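Local coordinates for protein CRISPR-associated endoribonuclease Cas6 1 (Methanocaldococcus jannaschii DSM 2661, PDB 5YI6) that probably cleaves CRISPR transcripts as an endoribonuclease, processing them into the crRNAs used in antiviral defence, at residues N15-H23 with I62-E73; D150-F158 with Y201-F209. All coordinates share one frame; numbering follows the deposited sequence.

Contact 1: N15-H23 with I62-E73. With PO4 (phosphate ion), chain G.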
loop_
_atom_site.group_PDB
_atom_site.type_symbol
_atom_site.label_atom_id
_atom_site.label_comp_id
_atom_site.label_asym_id
_atom_site.label_seq_id
_atom_site.Cartn_x
_atom_site.Cartn_y
_atom_site.Cartn_z
ATOM N N ASN A 15 7.159 24.343 -2.866
ATOM C CA ASN A 15 7.996 24.331 -1.671
ATOM C C ASN A 15 7.174 24.692 -0.435
ATOM O O ASN A 15 6.225 25.487 -0.500
ATOM C CB ASN A 15 9.153 25.341 -1.798
ATOM C CG ASN A 15 10.103 25.002 -2.923
ATOM O OD1 ASN A 15 10.201 23.859 -3.325
ATOM N ND2 ASN A 15 10.805 26.010 -3.445
ATOM N N PHE A 16 7.557 24.086 0.696
ATOM C CA PHE A 16 7.019 24.312 2.038
ATOM C C PHE A 16 5.607 23.787 2.200
ATOM O O PHE A 16 4.905 24.196 3.109
ATOM C CB PHE A 16 7.068 25.803 2.451
ATOM C CG PHE A 16 8.403 26.459 2.167
ATOM C CD1 PHE A 16 9.557 26.029 2.827
ATOM C CD2 PHE A 16 8.517 27.452 1.201
ATOM C CE1 PHE A 16 10.801 26.618 2.563
ATOM C CE2 PHE A 16 9.765 28.035 0.914
ATOM C CZ PHE A 16 10.902 27.623 1.606
ATOM N N THR A 17 5.154 22.893 1.342
ATOM C CA THR A 17 3.760 22.431 1.451
ATOM C C THR A 17 3.610 21.422 2.584
ATOM O O THR A 17 4.447 20.542 2.750
ATOM C CB THR A 17 3.301 21.771 0.134
ATOM O OG1 THR A 17 3.315 22.742 -0.918
ATOM C CG2 THR A 17 1.891 21.190 0.263
ATOM N N VAL A 18 2.505 21.496 3.329
ATOM C CA VAL A 18 2.227 20.516 4.386
ATOM C C VAL A 18 1.342 19.410 3.822
ATOM O O VAL A 18 0.309 19.693 3.208
ATOM C CB VAL A 18 1.554 21.165 5.606
ATOM C CG1 VAL A 18 1.153 20.071 6.615
ATOM C CG2 VAL A 18 2.488 22.189 6.259
ATOM N N ILE A 19 1.771 18.158 3.968
ATOM C CA ILE A 19 0.943 17.003 3.642
ATOM C C ILE A 19 0.260 16.561 4.939
ATOM O O ILE A 19 0.953 16.076 5.848
ATOM C CB ILE A 19 1.767 15.859 3.033
ATOM C CG1 ILE A 19 2.608 16.349 1.823
ATOM C CG2 ILE A 19 0.855 14.616 2.719
ATOM C CD1 ILE A 19 1.875 17.175 0.819
ATOM N N PRO A 20 -1.064 16.698 5.049
ATOM C CA PRO A 20 -1.755 16.385 6.312
ATOM C C PRO A 20 -1.501 14.958 6.773
ATOM O O PRO A 20 -1.307 14.045 5.967
ATOM C CB PRO A 20 -3.238 16.573 5.958
ATOM C CG PRO A 20 -3.251 17.455 4.775
ATOM C CD PRO A 20 -1.995 17.127 3.995
ATOM N N TYR A 21 -1.496 14.783 8.107
ATOM C CA TYR A 21 -1.380 13.452 8.694
ATOM C C TYR A 21 -2.495 12.533 8.214
ATOM O O TYR A 21 -2.287 11.323 8.108
ATOM C CB TYR A 21 -1.445 13.522 10.221
ATOM C CG TYR A 21 -0.220 14.174 10.803
ATOM C CD1 TYR A 21 1.043 13.643 10.543
ATOM C CD2 TYR A 21 -0.324 15.302 11.610
ATOM C CE1 TYR A 21 2.189 14.237 11.054
ATOM C CE2 TYR A 21 0.821 15.905 12.134
ATOM C CZ TYR A 21 2.068 15.359 11.845
ATOM O OH TYR A 21 3.228 15.916 12.350
ATOM N N ASN A 22 -3.673 13.083 7.932
ATOM C CA ASN A 22 -4.790 12.240 7.541
ATOM C C ASN A 22 -4.897 12.089 6.031
ATOM O O ASN A 22 -5.978 11.769 5.524
ATOM C CB ASN A 22 -6.095 12.782 8.139
ATOM C CG ASN A 22 -6.552 14.085 7.490
ATOM O OD1 ASN A 22 -5.833 14.697 6.705
ATOM N ND2 ASN A 22 -7.765 14.509 7.819
ATOM N N HIS A 23 -3.787 12.271 5.294
ATOM C CA HIS A 23 -3.909 12.286 3.841
ATOM C C HIS A 23 -4.251 10.927 3.233
ATOM O O HIS A 23 -4.641 10.902 2.068
ATOM C CB HIS A 23 -2.617 12.784 3.168
ATOM C CG HIS A 23 -1.497 11.798 3.195
ATOM N ND1 HIS A 23 -0.561 11.763 4.212
ATOM C CD2 HIS A 23 -1.132 10.833 2.314
ATOM C CE1 HIS A 23 0.308 10.795 3.970
ATOM N NE2 HIS A 23 -0.021 10.211 2.829
ATOM N N ILE A 62 7.991 11.814 2.537
ATOM C CA ILE A 62 8.689 13.093 2.411
ATOM C C ILE A 62 10.090 12.928 2.979
ATOM O O ILE A 62 10.247 12.426 4.096
ATOM C CB ILE A 62 7.951 14.226 3.143
ATOM C CG1 ILE A 62 6.550 14.395 2.569
ATOM C CG2 ILE A 62 8.815 15.557 3.125
ATOM C CD1 ILE A 62 5.737 15.425 3.303
ATOM N N ARG A 63 11.095 13.332 2.205
ATOM C CA ARG A 63 12.478 13.154 2.643
ATOM C C ARG A 63 13.020 14.395 3.340
ATOM O O ARG A 63 13.652 14.276 4.386
ATOM C CB ARG A 63 13.369 12.808 1.465
ATOM C CG ARG A 63 13.017 11.453 0.866
ATOM C CD ARG A 63 13.901 11.240 -0.343
ATOM N NE ARG A 63 13.451 10.050 -1.058
ATOM C CZ ARG A 63 13.969 9.623 -2.198
ATOM N NH1 ARG A 63 14.979 10.288 -2.753
ATOM N NH2 ARG A 63 13.481 8.519 -2.755
ATOM N N LYS A 64 12.783 15.570 2.774
ATOM C CA LYS A 64 13.236 16.833 3.379
ATOM C C LYS A 64 12.064 17.425 4.156
ATOM O O LYS A 64 11.262 18.197 3.631
ATOM C CB LYS A 64 13.768 17.755 2.301
ATOM C CG LYS A 64 15.080 17.251 1.756
ATOM C CD LYS A 64 15.636 18.178 0.707
ATOM C CE LYS A 64 15.667 19.602 1.201
ATOM N NZ LYS A 64 16.366 20.479 0.220
ATOM N N ARG A 65 11.960 17.054 5.419
ATOM C CA ARG A 65 10.690 17.168 6.121
ATOM C C ARG A 65 10.797 18.063 7.349
ATOM O O ARG A 65 11.863 18.200 7.950
ATOM C CB ARG A 65 10.189 15.788 6.523
ATOM C CG ARG A 65 11.112 15.088 7.460
ATOM C CD ARG A 65 11.172 13.598 7.166
ATOM N NE ARG A 65 9.845 13.017 7.070
ATOM C CZ ARG A 65 9.088 12.719 8.118
ATOM N NH1 ARG A 65 9.529 12.973 9.347
ATOM N NH2 ARG A 65 7.883 12.177 7.938
ATOM N N VAL A 66 9.676 18.691 7.688
ATOM C CA VAL A 66 9.505 19.392 8.959
ATOM C C VAL A 66 8.201 18.927 9.587
ATOM O O VAL A 66 7.149 18.980 8.946
ATOM C CB VAL A 66 9.497 20.927 8.795
ATOM C CG1 VAL A 66 9.239 21.582 10.168
ATOM C CG2 VAL A 66 10.798 21.395 8.247
ATOM N N ILE A 67 8.265 18.481 10.837
ATOM C CA ILE A 67 7.068 18.041 11.541
ATOM C C ILE A 67 6.244 19.259 11.922
ATOM O O ILE A 67 6.753 20.194 12.545
ATOM C CB ILE A 67 7.441 17.216 12.780
ATOM C CG1 ILE A 67 8.161 15.937 12.345
ATOM C CG2 ILE A 67 6.212 16.942 13.614
ATOM C CD1 ILE A 67 8.775 15.161 13.484
ATOM N N ARG A 68 4.980 19.277 11.520
ATOM C CA ARG A 68 4.101 20.389 11.848
ATOM C C ARG A 68 2.897 19.860 12.601
ATOM O O ARG A 68 2.674 18.652 12.691
ATOM C CB ARG A 68 3.638 21.145 10.610
ATOM C CG ARG A 68 4.761 21.777 9.808
ATOM C CD ARG A 68 5.497 22.888 10.611
ATOM N NE ARG A 68 6.406 23.618 9.723
ATOM C CZ ARG A 68 7.307 24.515 10.140
ATOM N NH1 ARG A 68 7.440 24.787 11.431
ATOM N NH2 ARG A 68 8.090 25.130 9.258
ATOM N N LYS A 69 2.064 20.794 13.049
ATOM C CA LYS A 69 0.876 20.417 13.809
ATOM C C LYS A 69 -0.079 19.574 12.962
ATOM O O LYS A 69 -0.583 18.543 13.423
ATOM C CB LYS A 69 0.167 21.675 14.312
ATOM C CG LYS A 69 -1.058 21.403 15.182
ATOM C CD LYS A 69 -1.668 22.707 15.705
ATOM C CE LYS A 69 -3.017 22.474 16.384
ATOM N NZ LYS A 69 -3.687 23.754 16.766
ATOM N N GLU A 70 -0.330 19.993 11.716
ATOM C CA GLU A 70 -1.326 19.345 10.874
ATOM C C GLU A 70 -0.766 18.260 9.967
ATOM O O GLU A 70 -1.553 17.509 9.382
ATOM C CB GLU A 70 -2.064 20.385 10.025
ATOM C CG GLU A 70 -2.846 21.396 10.856
ATOM C CD GLU A 70 -3.941 20.740 11.708
ATOM O OE1 GLU A 70 -4.472 19.672 11.311
ATOM O OE2 GLU A 70 -4.261 21.285 12.788
ATOM N N GLY A 71 0.550 18.158 9.825
ATOM C CA GLY A 71 1.119 17.161 8.934
ATOM C C GLY A 71 2.620 17.328 8.823
ATOM O O GLY A 71 3.260 17.980 9.665
ATOM N N ILE A 72 3.161 16.753 7.752
ATOM C CA ILE A 72 4.586 16.777 7.466
ATOM C C ILE A 72 4.811 17.757 6.329
ATOM O O ILE A 72 4.253 17.605 5.231
ATOM C CB ILE A 72 5.130 15.385 7.103
ATOM C CG1 ILE A 72 4.823 14.382 8.220
ATOM C CG2 ILE A 72 6.632 15.464 6.790
ATOM C CD1 ILE A 72 5.443 14.721 9.567
ATOM N N GLU A 73 5.635 18.760 6.583
ATOM C CA GLU A 73 5.982 19.737 5.567
ATOM C C GLU A 73 7.090 19.203 4.678
ATOM O O GLU A 73 8.074 18.660 5.179
ATOM C CB GLU A 73 6.447 21.045 6.241
ATOM C CG GLU A 73 6.887 22.052 5.179
ATOM C CD GLU A 73 7.462 23.313 5.805
ATOM O OE1 GLU A 73 7.349 23.441 7.018
ATOM O OE2 GLU A 73 8.020 24.131 5.068
HETATM P P PO4 G . 15.548 9.007 -6.207
HETATM O O1 PO4 G . 14.561 8.132 -5.470
HETATM O O2 PO4 G . 14.909 10.041 -7.059
HETATM O O3 PO4 G . 16.452 8.139 -7.026
HETATM O O4 PO4 G . 16.340 9.763 -5.151
HETATM O O HOH W 1 -4.194 15.794 9.372
#

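Contact 2: D150-F158 with Y201-F209. With PO4 (phosphate ion), chain F.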
loop_
_atom_site.group_PDB
_atom_site.type_symbol
_atom_site.label_atom_id
_atom_site.label_comp_id
_atom_site.label_asym_id
_atom_site.label_seq_id
_atom_site.Cartn_x
_atom_site.Cartn_y
_atom_site.Cartn_z
ATOM N N ASP A 150 -10.645 -5.211 14.456
ATOM C CA ASP A 150 -9.369 -4.966 13.770
ATOM C C ASP A 150 -8.246 -5.673 14.526
ATOM O O ASP A 150 -7.923 -5.300 15.657
ATOM C CB ASP A 150 -9.110 -3.464 13.682
ATOM C CG ASP A 150 -10.157 -2.745 12.869
ATOM O OD1 ASP A 150 -10.788 -3.381 12.002
ATOM O OD2 ASP A 150 -10.356 -1.541 13.111
ATOM N N LEU A 151 -7.648 -6.691 13.904
ATOM C CA LEU A 151 -6.544 -7.404 14.524
ATOM C C LEU A 151 -5.254 -6.598 14.449
ATOM O O LEU A 151 -4.915 -6.023 13.402
ATOM C CB LEU A 151 -6.328 -8.743 13.824
ATOM C CG LEU A 151 -7.515 -9.704 13.964
ATOM C CD1 LEU A 151 -7.340 -10.903 13.045
ATOM C CD2 LEU A 151 -7.648 -10.116 15.441
ATOM N N LEU A 152 -4.524 -6.568 15.576
ATOM C CA LEU A 152 -3.194 -5.985 15.710
ATOM C C LEU A 152 -2.233 -7.061 16.210
ATOM O O LEU A 152 -2.701 -8.092 16.718
ATOM C CB LEU A 152 -3.258 -4.812 16.691
ATOM C CG LEU A 152 -4.283 -3.750 16.264
ATOM C CD1 LEU A 152 -4.474 -2.726 17.384
ATOM C CD2 LEU A 152 -3.834 -3.074 14.956
ATOM N N PRO A 153 -0.904 -6.858 16.141
ATOM C CA PRO A 153 0.023 -7.939 16.523
ATOM C C PRO A 153 -0.125 -8.450 17.945
ATOM O O PRO A 153 0.302 -9.580 18.219
ATOM C CB PRO A 153 1.407 -7.310 16.303
ATOM C CG PRO A 153 1.169 -6.336 15.186
ATOM C CD PRO A 153 -0.184 -5.739 15.484
ATOM N N ASN A 154 -0.701 -7.674 18.854
ATOM C CA ASN A 154 -0.896 -8.202 20.191
ATOM C C ASN A 154 -2.151 -9.061 20.310
ATOM O O ASN A 154 -2.391 -9.604 21.393
ATOM C CB ASN A 154 -0.898 -7.072 21.234
ATOM C CG ASN A 154 -1.919 -5.974 20.959
ATOM O OD1 ASN A 154 -2.540 -5.907 19.920
ATOM N ND2 ASN A 154 -2.089 -5.106 21.932
ATOM N N ASN A 155 -2.936 -9.218 19.238
ATOM C CA ASN A 155 -4.038 -10.183 19.213
ATOM C C ASN A 155 -3.530 -11.579 18.866
ATOM O O ASN A 155 -2.714 -11.760 17.959
ATOM C CB ASN A 155 -5.098 -9.777 18.188
ATOM C CG ASN A 155 -5.880 -8.551 18.600
ATOM O OD1 ASN A 155 -5.791 -7.464 17.976
ATOM N ND2 ASN A 155 -6.702 -8.719 19.632
ATOM N N SER A 156 -4.042 -12.583 19.577
ATOM C CA SER A 156 -3.572 -13.945 19.353
ATOM C C SER A 156 -3.867 -14.422 17.932
ATOM O O SER A 156 -3.110 -15.223 17.377
ATOM C CB SER A 156 -4.218 -14.898 20.378
ATOM O OG SER A 156 -5.624 -14.878 20.210
ATOM N N LYS A 157 -4.947 -13.937 17.316
ATOM C CA LYS A 157 -5.289 -14.379 15.973
ATOM C C LYS A 157 -4.479 -13.687 14.875
ATOM O O LYS A 157 -4.506 -14.153 13.730
ATOM C CB LYS A 157 -6.764 -14.127 15.704
ATOM C CG LYS A 157 -7.714 -15.030 16.546
ATOM C CD LYS A 157 -9.134 -14.857 16.038
ATOM C CE LYS A 157 -10.153 -15.825 16.674
ATOM N NZ LYS A 157 -10.438 -15.539 18.103
ATOM N N PHE A 158 -3.755 -12.619 15.203
ATOM C CA PHE A 158 -3.098 -11.832 14.153
ATOM C C PHE A 158 -2.168 -12.699 13.320
ATOM O O PHE A 158 -2.177 -12.631 12.085
ATOM C CB PHE A 158 -2.325 -10.675 14.780
ATOM C CG PHE A 158 -1.587 -9.822 13.786
ATOM C CD1 PHE A 158 -2.225 -8.736 13.176
ATOM C CD2 PHE A 158 -0.258 -10.089 13.491
ATOM C CE1 PHE A 158 -1.533 -7.906 12.285
ATOM C CE2 PHE A 158 0.442 -9.300 12.578
ATOM C CZ PHE A 158 -0.197 -8.193 11.973
ATOM N N TYR A 201 -13.666 4.281 10.716
ATOM C CA TYR A 201 -12.254 4.338 11.043
ATOM C C TYR A 201 -11.820 2.971 11.559
ATOM O O TYR A 201 -12.549 2.314 12.310
ATOM C CB TYR A 201 -11.986 5.422 12.072
ATOM C CG TYR A 201 -12.284 6.803 11.525
ATOM C CD1 TYR A 201 -11.257 7.671 11.144
ATOM C CD2 TYR A 201 -13.611 7.214 11.329
ATOM C CE1 TYR A 201 -11.555 8.943 10.625
ATOM C CE2 TYR A 201 -13.914 8.457 10.815
ATOM C CZ TYR A 201 -12.889 9.321 10.463
ATOM O OH TYR A 201 -13.215 10.561 9.948
ATOM N N CYS A 202 -10.645 2.537 11.156
ATOM C CA CYS A 202 -10.134 1.258 11.600
ATOM C C CYS A 202 -8.807 1.462 12.306
ATOM O O CYS A 202 -8.197 2.528 12.231
ATOM C CB CYS A 202 -10.001 0.293 10.416
ATOM S SG CYS A 202 -8.815 0.861 9.154
ATOM N N ARG A 203 -8.364 0.429 13.012
ATOM C CA ARG A 203 -7.036 0.403 13.614
ATOM C C ARG A 203 -6.155 -0.500 12.757
ATOM O O ARG A 203 -6.519 -1.654 12.505
ATOM C CB ARG A 203 -7.103 -0.099 15.055
ATOM C CG ARG A 203 -7.931 0.803 15.933
ATOM C CD ARG A 203 -8.162 0.228 17.336
ATOM N NE ARG A 203 -6.942 0.229 18.143
ATOM C CZ ARG A 203 -6.399 1.329 18.670
ATOM N NH1 ARG A 203 -5.293 1.248 19.401
ATOM N NH2 ARG A 203 -6.952 2.518 18.450
ATOM N N CYS A 204 -5.021 0.037 12.288
ATOM C CA CYS A 204 -4.075 -0.645 11.418
ATOM C C CYS A 204 -2.729 -0.689 12.132
ATOM O O CYS A 204 -2.523 -0.005 13.139
ATOM C CB CYS A 204 -3.949 0.101 10.067
ATOM S SG CYS A 204 -5.467 -0.000 9.125
ATOM N N SER A 205 -1.805 -1.495 11.632
ATOM C CA SER A 205 -0.521 -1.664 12.307
ATOM C C SER A 205 0.600 -1.045 11.486
ATOM O O SER A 205 0.844 -1.480 10.365
ATOM C CB SER A 205 -0.190 -3.139 12.558
ATOM O OG SER A 205 -1.201 -3.777 13.333
ATOM N N GLU A 206 1.279 -0.042 12.044
ATOM C CA GLU A 206 2.603 0.342 11.553
ATOM C C GLU A 206 3.608 -0.599 12.203
ATOM O O GLU A 206 3.640 -0.711 13.433
ATOM C CB GLU A 206 2.883 1.802 11.921
ATOM C CG GLU A 206 4.259 2.304 11.593
ATOM C CD GLU A 206 4.396 3.787 11.947
ATOM O OE1 GLU A 206 5.038 4.103 12.974
ATOM O OE2 GLU A 206 3.799 4.625 11.230
ATOM N N MET A 207 4.392 -1.325 11.414
ATOM C CA MET A 207 5.205 -2.326 12.099
ATOM C C MET A 207 6.485 -2.646 11.349
ATOM O O MET A 207 6.632 -2.395 10.144
ATOM C CB MET A 207 4.410 -3.613 12.367
ATOM C CG MET A 207 3.835 -4.243 11.155
ATOM S SD MET A 207 2.633 -5.545 11.622
ATOM C CE MET A 207 3.716 -6.788 12.182
ATOM N N VAL A 208 7.429 -3.174 12.127
ATOM C CA VAL A 208 8.714 -3.664 11.663
ATOM C C VAL A 208 8.799 -5.126 12.075
ATOM O O VAL A 208 8.531 -5.458 13.246
ATOM C CB VAL A 208 9.884 -2.873 12.277
ATOM C CG1 VAL A 208 11.190 -3.380 11.702
ATOM C CG2 VAL A 208 9.714 -1.383 12.017
ATOM N N PHE A 209 9.192 -5.987 11.127
ATOM C CA PHE A 209 9.179 -7.422 11.409
ATOM C C PHE A 209 10.235 -8.141 10.590
ATOM O O PHE A 209 10.578 -7.726 9.487
ATOM C CB PHE A 209 7.780 -8.067 11.186
ATOM C CG PHE A 209 7.180 -7.898 9.787
ATOM C CD1 PHE A 209 7.072 -8.992 8.932
ATOM C CD2 PHE A 209 6.632 -6.682 9.380
ATOM C CE1 PHE A 209 6.470 -8.862 7.658
ATOM C CE2 PHE A 209 6.051 -6.537 8.112
ATOM C CZ PHE A 209 5.960 -7.637 7.250
HETATM P P PO4 F . -6.672 -11.870 22.235
HETATM O O1 PO4 F . -7.243 -13.271 22.372
HETATM O O2 PO4 F . -7.108 -11.344 20.887
HETATM O O3 PO4 F . -5.153 -11.922 22.317
HETATM O O4 PO4 F . -7.218 -10.963 23.311
HETATM O O HOH W 2 -5.931 -4.110 11.511
HETATM O O HOH W 3 -2.963 -4.909 11.644
#

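Contact 1: N15-H23 with I62-E73
Two backbone hydrogen bonds tie Ile-19 to Ile-72: Ile-19 N to Ile-72 O at 2.8 Å and Ile-72 N to Ile-19 O at 3.0 Å. A third, from Tyr-21 N to Glu-70 O, lies in the carbonyl plane on a lone pair. The hydroxyl of Tyr-21 donates to Arg-68 O at 2.8 Å, so this residue grips the 68-70 turn of the hairpin by backbone and phenol. Between those bonds the ring lies flat over Gly-71, whose CA makes a CH-pi contact 3.4 Å from the centroid and 9° off the normal. These pairs place strand 17-20 at the edge of a three-stranded antiparallel sheet, beside the hairpin of 65-67 and 71-74. Ile-19 CG1 meets Ile-62 CD1 at 3.6 Å, while the Ile-72 side chain crosses that of Tyr-21 at about a right angle, CD1 oblique to the ring. On the face bearing Val-18 and Glu-73, Val-18 CG1 packs 3.7 Å from Gly-71 CA. Glu-73, extended with CG anti to its backbone N (chi1 177°), carries OE2 to the Phe-16 ring edge; within 62-73, NE and NH2 of Arg-68 both meet OE1 in a salt bridge. Arg-63 NH1 and NH2 bind O4 and O1 of a phosphate, probably from the crystallisation liquor, that Lys-117 also binds.

Contact 2: D150-F158 with Y201-F209
Asp-150 turns CG anti to its carbonyl carbon (chi1 -63°), which carries OD2 across to the backbone of Arg-203, and Ser-205 with a similar first torsion (chi1 -58°) sets OG against Leu-152 and Pro-153. Arg-203 N donates to Asp-150 OD2 at 2.8 Å with an N-H...O angle of 165°, approaching from above the carboxylate plane. Leu-152 sets methyls against polar atoms: CD2 packs 3.2 Å from Ser-205 OG, and CD1 lies by Arg-203 NE, the two side chains crossing at about a right angle. The apolar part lies further along strand 201-213, where Pro-153 presents CG to Met-207 SD at 3.9 Å. Phe-158 and Met-207 meet from opposite directions, CZ 3.9 Å from SD, an oblique Met-aromatic contact; within the loop, Pro-153 CA lies over the rim of one ring face. The 150-158 loop joins strand 145-150 to helix 158-174 in the C-terminal Cas6 region. Its type I turn is closed by Asn-155 N to Leu-152 O, with Leu-152 N to Asn-155 OD1, on a lone pair, as a second bond across it. Beyond, Asn-155 ND2 and Ser-156 bind a phosphate, probably from the crystallisation liquor. Two waters lie within hydrogen-bonding distance of Leu-151 O, one also of Arg-203 O and the other of Ser-205 OG, though not all these bonds need form at once. The Arg-203 N-H thus gives the partly exposed Asp-150 carboxylate one direct bond across the contact and probably stabilises its charge.

Along the chain the two contacts come in series: contact 1 closes at Glu-73, well before contact 2 opens at Asp-150. Their centres lie about 25 Å apart and their nearest atoms about 7 Å, without touching. No sheet is shared. Contact 1 belongs to the three-stranded sheet of 17-20, 71-74 and 65-67 in the N-terminal Cas6 region; strand 201-213 of contact 2 belongs to the four-stranded antiparallel sheet of the C-terminal region. The first is partly buried and the second buried. Contact 1 pairs two strands of one sheet; contact 2 joins the loop before helix 158-174 to a strand of another. Both lie away from the predicted catalytic residues Tyr-32, His-47 and Lys-53.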